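Local structure of periplasmic molybdate-binding protein (Azotobacter vinelandii, 1ATG) at residues 77-82 against 226-231; 81-86 against 163-168; 102-107 against 137-142; 106-111 against 156-161; 121-126 against 186-191. The protein binds molybdate and tungstate in a pocket between its two domains, probably as the periplasmic receptor that supplies an ABC transporter. All blocks are in the same frame, centred on the assembly; numbering follows the deposited sequence.

Contact 1: residues 77-82 against 226-231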
# COMPACT_ATOMS: atom_id res chain seq x y z
N TYR A 77 1.34 -0.69 11.54
CA TYR A 77 0.65 -1.97 11.41
C TYR A 77 1.30 -2.90 10.39
O TYR A 77 1.03 -4.10 10.41
CB TYR A 77 -0.83 -1.77 11.06
CG TYR A 77 -1.06 -1.22 9.68
CD1 TYR A 77 -1.04 0.15 9.43
CD2 TYR A 77 -1.31 -2.05 8.60
CE1 TYR A 77 -1.24 0.66 8.15
CE2 TYR A 77 -1.49 -1.56 7.31
CZ TYR A 77 -1.45 -0.21 7.12
OH TYR A 77 -1.64 0.27 5.83
N ALA A 78 2.17 -2.36 9.54
CA ALA A 78 2.79 -3.18 8.50
C ALA A 78 3.89 -2.37 7.84
O ALA A 78 3.83 -1.12 7.82
CB ALA A 78 1.74 -3.57 7.45
N ILE A 79 4.86 -3.03 7.27
CA ILE A 79 5.90 -2.40 6.46
C ILE A 79 5.84 -3.10 5.11
O ILE A 79 5.96 -4.33 5.01
CB ILE A 79 7.29 -2.48 7.08
CG1 ILE A 79 7.34 -1.79 8.45
CG2 ILE A 79 8.34 -1.83 6.19
CD1 ILE A 79 7.90 -2.64 9.56
N GLY A 80 5.59 -2.32 4.05
CA GLY A 80 5.39 -2.88 2.73
C GLY A 80 6.68 -3.30 2.07
O GLY A 80 7.80 -3.12 2.58
N LYS A 81 6.53 -3.88 0.88
CA LYS A 81 7.66 -4.28 0.07
C LYS A 81 7.33 -3.91 -1.37
O LYS A 81 6.38 -4.44 -1.97
CB LYS A 81 7.87 -5.78 0.19
CG LYS A 81 9.13 -6.32 -0.45
CD LYS A 81 9.52 -7.68 0.14
CE LYS A 81 10.85 -8.15 -0.42
NZ LYS A 81 11.39 -9.31 0.35
N LEU A 82 8.12 -3.01 -1.92
CA LEU A 82 7.94 -2.57 -3.30
C LEU A 82 8.40 -3.64 -4.27
O LEU A 82 9.44 -4.31 -4.07
CB LEU A 82 8.79 -1.32 -3.51
CG LEU A 82 8.69 -0.68 -4.90
CD1 LEU A 82 7.32 -0.07 -5.15
CD2 LEU A 82 9.76 0.40 -5.01
N GLY A 226 3.13 -10.68 2.69
CA GLY A 226 4.46 -10.21 2.37
C GLY A 226 4.93 -8.98 3.11
O GLY A 226 6.06 -8.52 2.88
N TYR A 227 4.12 -8.45 4.02
CA TYR A 227 4.53 -7.30 4.81
C TYR A 227 5.45 -7.76 5.93
O TYR A 227 5.38 -8.93 6.37
CB TYR A 227 3.32 -6.62 5.47
CG TYR A 227 2.33 -6.03 4.49
CD1 TYR A 227 2.51 -4.77 3.95
CD2 TYR A 227 1.21 -6.75 4.10
CE1 TYR A 227 1.61 -4.20 3.06
CE2 TYR A 227 0.30 -6.21 3.20
CZ TYR A 227 0.52 -4.94 2.68
OH TYR A 227 -0.41 -4.47 1.78
N VAL A 228 6.25 -6.85 6.46
CA VAL A 228 6.99 -7.13 7.69
C VAL A 228 6.38 -6.30 8.81
O VAL A 228 5.53 -5.43 8.58
CB VAL A 228 8.48 -6.84 7.57
CG1 VAL A 228 9.14 -7.73 6.55
CG2 VAL A 228 8.73 -5.41 7.22
N LEU A 229 6.79 -6.59 10.04
CA LEU A 229 6.32 -5.89 11.22
C LEU A 229 7.54 -5.27 11.91
O LEU A 229 8.65 -5.75 11.73
CB LEU A 229 5.64 -6.83 12.22
CG LEU A 229 4.18 -7.21 11.98
CD1 LEU A 229 3.28 -5.99 12.13
CD2 LEU A 229 3.92 -7.89 10.64
N PRO A 230 7.34 -4.22 12.68
CA PRO A 230 8.48 -3.64 13.40
C PRO A 230 9.16 -4.67 14.27
O PRO A 230 8.51 -5.55 14.86
CB PRO A 230 7.86 -2.53 14.25
CG PRO A 230 6.59 -2.19 13.55
CD PRO A 230 6.09 -3.51 12.97
N GLN A 231 10.47 -4.56 14.35
CA GLN A 231 11.25 -5.48 15.17
C GLN A 231 11.15 -5.20 16.66
O GLN A 231 11.23 -6.19 17.43
CB GLN A 231 12.73 -5.33 14.82
CG GLN A 231 13.16 -6.07 13.58
CD GLN A 231 14.67 -6.26 13.61
OE1 GLN A 231 15.35 -5.90 14.57
NE2 GLN A 231 15.14 -6.84 12.53
OXT GLN A 231 11.06 -4.03 17.04

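Contact 2: residues 81-86 against 163-168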
# COMPACT_ATOMS: atom_id res chain seq x y z
N LYS A 81 6.53 -3.88 0.88
CA LYS A 81 7.66 -4.28 0.07
C LYS A 81 7.33 -3.91 -1.37
O LYS A 81 6.38 -4.44 -1.97
CB LYS A 81 7.87 -5.78 0.19
CG LYS A 81 9.13 -6.32 -0.45
CD LYS A 81 9.52 -7.68 0.14
CE LYS A 81 10.85 -8.15 -0.42
NZ LYS A 81 11.39 -9.31 0.35
N LEU A 82 8.12 -3.01 -1.92
CA LEU A 82 7.94 -2.57 -3.30
C LEU A 82 8.40 -3.64 -4.27
O LEU A 82 9.44 -4.31 -4.07
CB LEU A 82 8.79 -1.32 -3.51
CG LEU A 82 8.69 -0.68 -4.90
CD1 LEU A 82 7.32 -0.07 -5.15
CD2 LEU A 82 9.76 0.40 -5.01
N VAL A 83 7.66 -3.81 -5.37
CA VAL A 83 8.03 -4.77 -6.38
C VAL A 83 7.90 -4.17 -7.78
O VAL A 83 6.89 -3.48 -8.06
CB VAL A 83 7.16 -6.05 -6.36
CG1 VAL A 83 7.87 -7.16 -7.13
CG2 VAL A 83 6.80 -6.54 -4.98
N LEU A 84 8.88 -4.39 -8.62
CA LEU A 84 8.74 -4.11 -10.05
C LEU A 84 8.15 -5.39 -10.66
O LEU A 84 8.72 -6.49 -10.47
CB LEU A 84 10.10 -3.82 -10.68
CG LEU A 84 10.05 -3.61 -12.20
CD1 LEU A 84 9.28 -2.35 -12.56
CD2 LEU A 84 11.46 -3.57 -12.76
N TRP A 85 7.02 -5.27 -11.31
CA TRP A 85 6.30 -6.44 -11.79
C TRP A 85 5.93 -6.26 -13.24
O TRP A 85 5.69 -5.16 -13.73
CB TRP A 85 5.02 -6.57 -10.94
CG TRP A 85 4.17 -7.77 -11.21
CD1 TRP A 85 4.58 -9.08 -11.30
CD2 TRP A 85 2.76 -7.78 -11.45
NE1 TRP A 85 3.50 -9.89 -11.55
CE2 TRP A 85 2.37 -9.13 -11.66
CE3 TRP A 85 1.77 -6.80 -11.50
CZ2 TRP A 85 1.06 -9.49 -11.91
CZ3 TRP A 85 0.46 -7.18 -11.74
CH2 TRP A 85 0.11 -8.52 -11.93
N SER A 86 5.84 -7.39 -13.94
CA SER A 86 5.23 -7.47 -15.24
C SER A 86 4.34 -8.72 -15.25
O SER A 86 4.72 -9.76 -14.69
CB SER A 86 6.23 -7.56 -16.39
OG SER A 86 5.57 -7.71 -17.65
N VAL A 163 4.40 -2.01 -7.88
CA VAL A 163 3.24 -2.44 -7.11
C VAL A 163 3.63 -2.90 -5.71
O VAL A 163 4.82 -2.93 -5.37
CB VAL A 163 2.49 -3.58 -7.85
CG1 VAL A 163 2.06 -3.18 -9.26
CG2 VAL A 163 3.34 -4.84 -7.92
N ALA A 164 2.65 -3.24 -4.91
CA ALA A 164 2.88 -3.78 -3.58
C ALA A 164 2.97 -5.29 -3.67
O ALA A 164 2.20 -5.95 -4.37
CB ALA A 164 1.73 -3.39 -2.66
N LEU A 165 3.84 -5.90 -2.87
CA LEU A 165 3.95 -7.36 -2.88
C LEU A 165 2.64 -8.02 -2.56
O LEU A 165 2.25 -9.03 -3.16
CB LEU A 165 5.04 -7.79 -1.89
CG LEU A 165 5.22 -9.31 -1.72
CD1 LEU A 165 5.50 -10.00 -3.04
CD2 LEU A 165 6.37 -9.59 -0.74
N ALA A 166 1.86 -7.48 -1.61
CA ALA A 166 0.59 -8.06 -1.23
C ALA A 166 -0.35 -8.22 -2.41
O ALA A 166 -1.21 -9.12 -2.41
CB ALA A 166 -0.09 -7.18 -0.18
N GLN A 167 -0.28 -7.36 -3.42
CA GLN A 167 -1.17 -7.42 -4.56
C GLN A 167 -0.87 -8.55 -5.52
O GLN A 167 -1.71 -8.87 -6.38
CB GLN A 167 -1.11 -6.09 -5.33
CG GLN A 167 -1.60 -4.91 -4.52
CD GLN A 167 -1.30 -3.62 -5.27
OE1 GLN A 167 -0.16 -3.38 -5.67
NE2 GLN A 167 -2.32 -2.79 -5.47
N ILE A 168 0.32 -9.14 -5.45
CA ILE A 168 0.72 -10.15 -6.43
C ILE A 168 1.12 -11.48 -5.83
O ILE A 168 1.17 -12.48 -6.57
CB ILE A 168 1.84 -9.63 -7.35
CG1 ILE A 168 3.13 -9.32 -6.60
CG2 ILE A 168 1.35 -8.42 -8.15
CD1 ILE A 168 4.25 -8.81 -7.49
O HOH W 1 3.80 -4.47 0.03

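Contact 3: residues 102-107 against 137-142. With ACT (acetate ion), chain C.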
# COMPACT_ATOMS: atom_id res chain seq x y z
N ASN A 102 15.22 -0.61 -23.56
CA ASN A 102 14.08 -0.21 -24.37
C ASN A 102 13.24 -1.39 -24.80
O ASN A 102 12.50 -1.33 -25.80
CB ASN A 102 14.58 0.59 -25.58
CG ASN A 102 15.30 1.86 -25.18
OD1 ASN A 102 14.88 2.59 -24.27
ND2 ASN A 102 16.41 2.15 -25.86
N GLY A 103 13.25 -2.48 -24.04
CA GLY A 103 12.49 -3.68 -24.32
C GLY A 103 11.08 -3.70 -23.73
O GLY A 103 10.46 -4.75 -23.57
N TRP A 104 10.51 -2.54 -23.47
CA TRP A 104 9.18 -2.41 -22.89
C TRP A 104 8.71 -0.99 -23.21
O TRP A 104 9.54 -0.10 -23.48
CB TRP A 104 9.18 -2.66 -21.39
CG TRP A 104 10.20 -1.84 -20.64
CD1 TRP A 104 11.52 -2.16 -20.45
CD2 TRP A 104 9.99 -0.59 -20.00
NE1 TRP A 104 12.13 -1.17 -19.73
CE2 TRP A 104 11.22 -0.20 -19.43
CE3 TRP A 104 8.89 0.25 -19.82
CZ2 TRP A 104 11.36 1.00 -18.73
CZ3 TRP A 104 9.03 1.42 -19.13
CH2 TRP A 104 10.26 1.80 -18.57
N ARG A 105 7.41 -0.77 -23.14
CA ARG A 105 6.81 0.49 -23.52
C ARG A 105 6.60 1.40 -22.33
O ARG A 105 7.34 2.39 -22.19
CB ARG A 105 5.51 0.21 -24.29
CG ARG A 105 5.75 -0.51 -25.62
CD ARG A 105 4.46 -1.09 -26.18
NE ARG A 105 4.15 -2.32 -25.42
CZ ARG A 105 3.22 -3.18 -25.84
NH1 ARG A 105 2.51 -2.93 -26.93
NH2 ARG A 105 2.99 -4.28 -25.15
N HIS A 106 5.61 1.13 -21.49
CA HIS A 106 5.31 1.97 -20.34
C HIS A 106 5.44 1.25 -19.01
O HIS A 106 5.36 0.02 -18.92
CB HIS A 106 3.86 2.47 -20.44
CG HIS A 106 3.60 3.25 -21.69
ND1 HIS A 106 3.08 2.71 -22.85
CD2 HIS A 106 3.82 4.57 -21.96
CE1 HIS A 106 2.97 3.65 -23.77
NE2 HIS A 106 3.41 4.78 -23.26
N ILE A 107 5.65 2.06 -17.97
CA ILE A 107 5.70 1.57 -16.60
C ILE A 107 4.66 2.33 -15.81
O ILE A 107 4.64 3.59 -15.81
CB ILE A 107 7.11 1.73 -16.00
CG1 ILE A 107 7.12 1.18 -14.57
CG2 ILE A 107 7.66 3.15 -16.05
CD1 ILE A 107 8.52 1.00 -14.00
N GLN A 137 11.10 10.48 -22.03
CA GLN A 137 10.59 9.55 -23.02
C GLN A 137 9.11 9.28 -22.88
O GLN A 137 8.55 8.49 -23.67
CB GLN A 137 11.37 8.23 -22.91
CG GLN A 137 12.83 8.40 -23.33
CD GLN A 137 13.65 7.16 -23.13
OE1 GLN A 137 13.29 6.24 -22.38
NE2 GLN A 137 14.79 7.10 -23.80
N GLU A 138 8.43 9.83 -21.89
CA GLU A 138 7.01 9.64 -21.66
C GLU A 138 6.66 8.17 -21.44
O GLU A 138 5.60 7.67 -21.85
CB GLU A 138 6.20 10.27 -22.80
CG GLU A 138 6.41 11.78 -22.87
CD GLU A 138 5.45 12.48 -23.81
OE1 GLU A 138 5.20 11.95 -24.91
OE2 GLU A 138 4.93 13.56 -23.44
N ARG A 139 7.56 7.45 -20.79
CA ARG A 139 7.31 6.03 -20.52
C ARG A 139 6.66 5.79 -19.19
O ARG A 139 6.15 4.67 -18.99
CB ARG A 139 8.61 5.26 -20.70
CG ARG A 139 8.91 5.26 -22.21
CD ARG A 139 10.28 4.74 -22.48
NE ARG A 139 10.41 3.30 -22.27
CZ ARG A 139 11.58 2.70 -22.23
NH1 ARG A 139 12.70 3.42 -22.35
NH2 ARG A 139 11.68 1.40 -22.08
N ILE A 140 6.62 6.77 -18.31
CA ILE A 140 5.97 6.57 -17.02
C ILE A 140 4.52 6.99 -17.15
O ILE A 140 4.23 8.10 -17.63
CB ILE A 140 6.65 7.40 -15.92
CG1 ILE A 140 8.10 6.97 -15.74
CG2 ILE A 140 5.87 7.30 -14.62
CD1 ILE A 140 8.92 7.92 -14.88
N VAL A 141 3.61 6.11 -16.78
CA VAL A 141 2.18 6.40 -16.84
C VAL A 141 1.71 6.54 -15.40
O VAL A 141 1.80 5.60 -14.60
CB VAL A 141 1.40 5.35 -17.61
CG1 VAL A 141 -0.08 5.70 -17.69
CG2 VAL A 141 1.95 5.24 -19.03
N GLU A 142 1.29 7.75 -15.04
CA GLU A 142 0.88 8.05 -13.68
C GLU A 142 -0.45 7.40 -13.36
O GLU A 142 -1.45 7.58 -14.06
CB GLU A 142 0.82 9.58 -13.55
CG GLU A 142 0.66 10.05 -12.11
CD GLU A 142 0.44 11.55 -12.08
OE1 GLU A 142 -0.69 11.98 -12.37
OE2 GLU A 142 1.41 12.28 -11.80
C ACT C . 2.41 -0.72 -22.60
O ACT C . 3.30 -0.64 -21.73
OXT ACT C . 2.17 0.26 -23.37
CH3 ACT C . 1.63 -1.97 -22.81
O HOH W 2 16.09 4.87 -24.28

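Contact 4: residues 106-111 against 156-161. With ACT (acetate ion), chain C.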
# COMPACT_ATOMS: atom_id res chain seq x y z
N HIS A 106 5.61 1.13 -21.49
CA HIS A 106 5.31 1.97 -20.34
C HIS A 106 5.44 1.25 -19.01
O HIS A 106 5.36 0.02 -18.92
CB HIS A 106 3.86 2.47 -20.44
CG HIS A 106 3.60 3.25 -21.69
ND1 HIS A 106 3.08 2.71 -22.85
CD2 HIS A 106 3.82 4.57 -21.96
CE1 HIS A 106 2.97 3.65 -23.77
NE2 HIS A 106 3.41 4.78 -23.26
N ILE A 107 5.65 2.06 -17.97
CA ILE A 107 5.70 1.57 -16.60
C ILE A 107 4.66 2.33 -15.81
O ILE A 107 4.64 3.59 -15.81
CB ILE A 107 7.11 1.73 -16.00
CG1 ILE A 107 7.12 1.18 -14.57
CG2 ILE A 107 7.66 3.15 -16.05
CD1 ILE A 107 8.52 1.00 -14.00
N ALA A 108 3.77 1.62 -15.14
CA ALA A 108 2.74 2.21 -14.30
C ALA A 108 3.32 2.54 -12.93
O ALA A 108 3.81 1.65 -12.22
CB ALA A 108 1.55 1.28 -14.16
N ILE A 109 3.31 3.83 -12.58
CA ILE A 109 3.83 4.25 -11.28
C ILE A 109 2.76 5.12 -10.65
O ILE A 109 2.30 6.11 -11.26
CB ILE A 109 5.16 5.01 -11.34
CG1 ILE A 109 6.17 4.19 -12.15
CG2 ILE A 109 5.65 5.34 -9.94
CD1 ILE A 109 7.57 4.74 -12.20
N SER A 110 2.33 4.78 -9.44
CA SER A 110 1.29 5.61 -8.81
C SER A 110 1.88 6.99 -8.53
O SER A 110 3.06 7.20 -8.33
CB SER A 110 0.67 4.94 -7.61
OG SER A 110 1.59 4.56 -6.62
N ASN A 111 0.99 7.98 -8.54
CA ASN A 111 1.36 9.39 -8.35
C ASN A 111 2.11 9.56 -7.04
O ASN A 111 1.48 9.37 -6.00
CB ASN A 111 0.04 10.16 -8.39
CG ASN A 111 0.21 11.66 -8.21
OD1 ASN A 111 1.26 12.13 -7.79
ND2 ASN A 111 -0.83 12.40 -8.59
N GLY A 156 -1.83 -5.98 -18.52
CA GLY A 156 -0.91 -5.71 -19.60
C GLY A 156 -1.10 -4.30 -20.17
O GLY A 156 -0.35 -3.96 -21.12
N ALA A 157 -1.99 -3.46 -19.68
CA ALA A 157 -2.07 -2.08 -20.15
C ALA A 157 -0.73 -1.37 -19.98
O ALA A 157 -0.42 -0.44 -20.76
CB ALA A 157 -3.19 -1.34 -19.47
N ALA A 158 0.05 -1.74 -18.98
CA ALA A 158 1.42 -1.30 -18.79
C ALA A 158 2.32 -2.54 -18.81
O ALA A 158 2.06 -3.48 -18.05
CB ALA A 158 1.65 -0.53 -17.49
N ASP A 159 3.37 -2.55 -19.61
CA ASP A 159 4.32 -3.65 -19.62
C ASP A 159 4.92 -3.86 -18.23
O ASP A 159 5.10 -5.00 -17.83
CB ASP A 159 5.43 -3.37 -20.64
CG ASP A 159 5.01 -3.56 -22.08
OD1 ASP A 159 4.11 -4.38 -22.38
OD2 ASP A 159 5.62 -2.90 -22.97
N LEU A 160 5.27 -2.78 -17.55
CA LEU A 160 5.87 -2.84 -16.22
C LEU A 160 5.02 -2.05 -15.24
O LEU A 160 4.34 -1.10 -15.65
CB LEU A 160 7.27 -2.21 -16.22
CG LEU A 160 8.31 -2.82 -17.16
CD1 LEU A 160 9.64 -2.11 -16.94
CD2 LEU A 160 8.48 -4.32 -16.94
N GLY A 161 5.20 -2.33 -13.95
CA GLY A 161 4.57 -1.49 -12.94
C GLY A 161 5.28 -1.65 -11.61
O GLY A 161 5.86 -2.69 -11.31
C ACT C . 2.41 -0.72 -22.60
O ACT C . 3.30 -0.64 -21.73
OXT ACT C . 2.17 0.26 -23.37
CH3 ACT C . 1.63 -1.97 -22.81

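Contact 5: residues 121-126 against 186-191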
# COMPACT_ATOMS: atom_id res chain seq x y z
N GLY A 121 8.42 3.83 -5.80
CA GLY A 121 8.84 3.49 -7.15
C GLY A 121 9.65 4.61 -7.79
O GLY A 121 10.64 4.37 -8.47
N THR A 122 9.20 5.84 -7.56
CA THR A 122 9.93 7.00 -8.09
C THR A 122 11.31 7.12 -7.47
O THR A 122 12.29 7.37 -8.18
CB THR A 122 9.09 8.26 -7.82
OG1 THR A 122 7.81 8.10 -8.45
CG2 THR A 122 9.76 9.49 -8.42
N GLN A 123 11.42 6.84 -6.17
CA GLN A 123 12.70 6.83 -5.51
C GLN A 123 13.64 5.79 -6.11
O GLN A 123 14.84 6.06 -6.21
CB GLN A 123 12.55 6.59 -4.00
CG GLN A 123 12.01 7.82 -3.29
CD GLN A 123 11.64 7.57 -1.85
OE1 GLN A 123 11.44 6.44 -1.41
NE2 GLN A 123 11.52 8.68 -1.09
N VAL A 124 13.13 4.63 -6.50
CA VAL A 124 13.98 3.63 -7.14
C VAL A 124 14.51 4.16 -8.46
O VAL A 124 15.70 4.02 -8.76
CB VAL A 124 13.23 2.32 -7.36
CG1 VAL A 124 14.04 1.33 -8.18
CG2 VAL A 124 12.86 1.71 -6.00
N LEU A 125 13.65 4.77 -9.29
CA LEU A 125 14.15 5.34 -10.54
C LEU A 125 15.18 6.43 -10.30
O LEU A 125 16.19 6.50 -11.02
CB LEU A 125 13.00 5.86 -11.40
CG LEU A 125 11.98 4.80 -11.85
CD1 LEU A 125 11.00 5.48 -12.80
CD2 LEU A 125 12.64 3.62 -12.52
N THR A 126 14.97 7.25 -9.28
CA THR A 126 15.97 8.27 -8.95
C THR A 126 17.25 7.60 -8.52
O THR A 126 18.36 8.04 -8.89
CB THR A 126 15.39 9.16 -7.83
OG1 THR A 126 14.32 9.93 -8.39
CG2 THR A 126 16.44 10.07 -7.20
N TYR A 186 17.36 1.27 -2.01
CA TYR A 186 17.00 1.98 -3.23
C TYR A 186 15.83 2.93 -3.05
O TYR A 186 15.55 3.71 -3.97
CB TYR A 186 16.69 1.03 -4.38
CG TYR A 186 17.84 0.32 -5.03
CD1 TYR A 186 18.97 -0.09 -4.33
CD2 TYR A 186 17.79 0.03 -6.39
CE1 TYR A 186 20.01 -0.74 -4.97
CE2 TYR A 186 18.82 -0.63 -7.04
CZ TYR A 186 19.92 -1.02 -6.32
OH TYR A 186 20.96 -1.68 -6.95
N TYR A 187 15.12 2.83 -1.93
CA TYR A 187 13.97 3.65 -1.64
C TYR A 187 13.80 3.72 -0.12
O TYR A 187 14.32 2.84 0.58
CB TYR A 187 12.70 3.09 -2.28
CG TYR A 187 12.27 1.70 -1.88
CD1 TYR A 187 12.89 0.55 -2.35
CD2 TYR A 187 11.20 1.53 -1.01
CE1 TYR A 187 12.45 -0.70 -2.00
CE2 TYR A 187 10.76 0.27 -0.65
CZ TYR A 187 11.39 -0.84 -1.14
OH TYR A 187 10.89 -2.07 -0.79
N GLU A 188 13.05 4.69 0.37
CA GLU A 188 12.83 4.73 1.82
C GLU A 188 11.79 3.70 2.19
O GLU A 188 10.77 3.57 1.50
CB GLU A 188 12.39 6.14 2.21
CG GLU A 188 13.47 7.20 1.98
CD GLU A 188 14.63 7.12 2.96
OE1 GLU A 188 14.61 6.35 3.94
OE2 GLU A 188 15.62 7.86 2.79
N PRO A 189 11.96 2.95 3.27
CA PRO A 189 11.00 1.92 3.65
C PRO A 189 9.58 2.41 3.73
O PRO A 189 9.24 3.51 4.18
CB PRO A 189 11.54 1.37 4.96
CG PRO A 189 13.02 1.60 4.85
CD PRO A 189 13.16 2.92 4.13
N ILE A 190 8.66 1.55 3.28
CA ILE A 190 7.24 1.88 3.23
C ILE A 190 6.59 1.49 4.54
O ILE A 190 5.98 0.43 4.70
CB ILE A 190 6.61 1.18 2.01
CG1 ILE A 190 7.32 1.57 0.71
CG2 ILE A 190 5.13 1.53 1.90
CD1 ILE A 190 6.95 0.70 -0.47
N VAL A 191 6.77 2.35 5.54
CA VAL A 191 6.29 2.15 6.90
C VAL A 191 4.86 2.62 7.01
O VAL A 191 4.59 3.80 6.79
CB VAL A 191 7.23 2.86 7.89
CG1 VAL A 191 6.68 2.70 9.29
CG2 VAL A 191 8.64 2.29 7.77
O HOH W 3 9.37 5.49 0.18

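Contact 1: residues 77-82 against 226-231
Ile79 and Val228 make a single antiparallel, hydrogen-bonded bridge that fastens the C-terminal tail of the chain to strand 75-86. The evidence is a reciprocal pair: Ile79 N donates to Val228 O at 2.8 Å, and Val228 N donates to Ile79 O at 2.9 Å, the second bond being the straighter (162° at the hydrogen against 143°). Beside the bridge, CG2 of Val228 presses on Ile79 CB at 3.3 Å, tighter than usual for two carbons. Ile79 holds CG1 next to its own backbone N (chi1 -60°), and from there CD1 extends to the Leu229-Pro230 peptide, 3.5 Å from Pro230 N. With an alanine here, that peptide and the proline ring would probably lose their apolar cover, and the tail beyond Val228 would be less firmly placed. Tyr227 meets the strand differently: its ring edge lies near Ile79 O, while Ala78 CB approaches CD1 of the ring obliquely at 3.8 Å. Farther along, Leu229 CD1 comes within 3.4 Å of Tyr77 O. Tyr227 OH bonds to Asn9, a residue of the anion pocket. The tail leaves helix 216-224 through a Schellman motif at Gly226, and Ile222 of that helix packs on Ala78, Tyr227 and Leu229. Strand 75-86 also pairs with strand 191-196, where Tyr77 and Ala78 both face Gln192 in a classic beta bulge.

Contact 2: residues 81-86 against 163-168
The amide of Leu165 serves two acceptors: its N donates to Lys81 O at 3.1 Å, almost in line with the C=O bond, and more weakly to a water 3.2 Å from Leu165 N. The same water accepts a bond from Lys81 N, so it bridges the two backbones where the strand pairing ends. Inside that point the pairing is regular. Val83 and Val163 are a hydrogen-bonded antiparallel pair, with Val83 N to Val163 O at 3.0 Å and Val163 N to Val83 O at 2.9 Å, the latter nearly straight at 170°. Leu82 and Ala164 form the adjoining non-hydrogen-bonded pair. The turn after Ala164 is braced by Gln167, whose OE1 accepts from Ala164 N at 2.9 Å. Trp85 keeps CG anti to the backbone N (chi1 -176°), which lays its indole beside Ile168. Ile168 CG2 sits over the ring face, 3.6 Å from the centroid of the six-membered ring of Trp85 and 8° off its normal, a CH-pi contact. CD1 of the same isoleucine reaches Trp85 CD1 at 3.8 Å, while Val83 meets Ile168 tip to tip. A serine in place of Trp85 would probably leave Ile168 CG2 without its aromatic seat and Pro176 O without the indole N-H that bonds to it. Ala164 touches Tyr117, and Gln167 NE2 bonds to Val146 O, which places the turn in the second shell of the anion pocket. An antiparallel strand joined to parallel ones beside the cleft is consistent with the type 2 periplasmic-binding-protein fold.

Contact 3: residues 102-107 against 137-142
Arg139 bends at chi3 (72°) and Trp104 turns its CG between its own N and carbonyl carbon (chi1 52°), and together these torsions bring the guanidinium over the indole. Its CZ lies 3.9 Å from the centroid of the six-membered ring of Trp104, a cation-pi contact in which NH2 is centred over the face, though the two planes are inclined by 39°. Backbone carbonyls hold the group from other directions. NE donates to Arg105 O at 3.2 Å within the guanidinium plane, whereas NH2 reaches Trp104 O at 3.0 Å from above the carbonyl plane. NH1 gives a sound bond to Gln137 OE1 at 2.9 Å and a weak one to Asn102 OD1, and a water joins Asn102 OD1 to Gln137 NE2. Past the arginine the backbones pair in parallel: Ile107 N donates to Arg139 O at 2.8 Å, and Val141 N to Ile107 O at 2.9 Å. Ile107 CG2 and Ile140 CG1 pack side by side, 3.9 Å apart. Gly101 O takes a further bond from NH2, while the like charge of Lys133 lies close to NH1. The buried cation is thus probably stabilised largely by carbonyl dipoles and an aromatic face, which tie the loop before strand 107-110 to the residue that leads into strand 140-143.

Contact 4: residues 106-111 against 156-161
Residues 107-108 and 160-161 run parallel as neighbouring strands, Ile107 opposite Leu160 and Ala108 opposite Gly161. Two hydrogen bonds set the register: Leu160 N donates to His106 O at 3.1 Å, and Ala108 N donates to Leu160 O at 2.8 Å. Leu160 O also takes a CA-H contact from Ile107 CA at 3.1 Å, so two donors from consecutive residues converge on it. Strand 107-110 has strand 140-143 as its other parallel partner, and helix 146-154 joins that strand to 160-164 in a beta-alpha-beta crossover that skips over 107-110. Apolar side chains meet on both faces of the pair. On one, Ile107 CG1 lies 3.8 Å from Leu160 CB, the two side chains crossing at a slant; on the other, Ala108 CB and Ala158 CB meet at 3.8 Å, a small-to-small contact close to Thr153 of helix 146-154. At the entry to the strands an acetate, probably from the crystallisation liquor, links the segments. Its O accepts from His106 N at 2.9 Å and from Asp159 N at 2.9 Å, and its OXT lies at the imidazole edge, bonded to His106 ND1 at 2.7 Å. The Asp159 carboxylate forms a salt bridge with Arg105 through OD2.

Contact 5: residues 121-126 against 186-191
Gln123 OE1 and Glu188 N form the one direct hydrogen bond between helix 116-127 and the loop before strand 191-196. It is 3.0 Å long and straight at the hydrogen (165°), yet the donor stands 45° out of the amide carbonyl plane. A water adds a second link, donating to Gln123 OE1 at 2.8 Å and to Glu188 O at 2.7 Å. The glutamine reaches the loop because its CG sits beside the backbone N (chi1 -74°) and the chain is extended beyond it. Apolar contacts flank this polar link. Val124 CG2 lies alongside Tyr187, 3.8 Å from its CD1, the two side chains pointing the same way, and Gln123 CB rests 3.9 Å from Tyr187 CB. Val124 CG2 is also 4.2 Å from Tyr186 CB, while CG1 of the valine lies at the edge of the Tyr186 ring. A CA-H...O contact runs from Val124 CA to Tyr186 O at 3.5 Å. Beyond the segments, Tyr186 stacks with His127 and Tyr187 OH bonds to Leu82 N. A single side-chain carbonyl serving both a loop amide and a water implies that the polar part of this surface contact rests mainly on Gln123, with Val124 supplying apolar contact to both tyrosines.

In the fold
Contacts 2 and 4 are buried and extend one sheet: both use strand 160-164, antiparallel to 75-86 in the first and parallel to 107-110 in the second, and Trp85 N bonding to Gly161 O connects them. Contact 3 shares His106 and Ile107 with contact 4 but lies farther out, its centre about 22 Å from that of the chain, where an arginine and loop carbonyls take over from apolar pairs. Contacts 1 and 2 share strand 75-86; contact 1 is only partly buried, the tail at 226-231 adding a single bridge to the strand. Contact 5, a surface contact of helix and loop, meets that strand through Ile190 O, which accepts from Gly80 N.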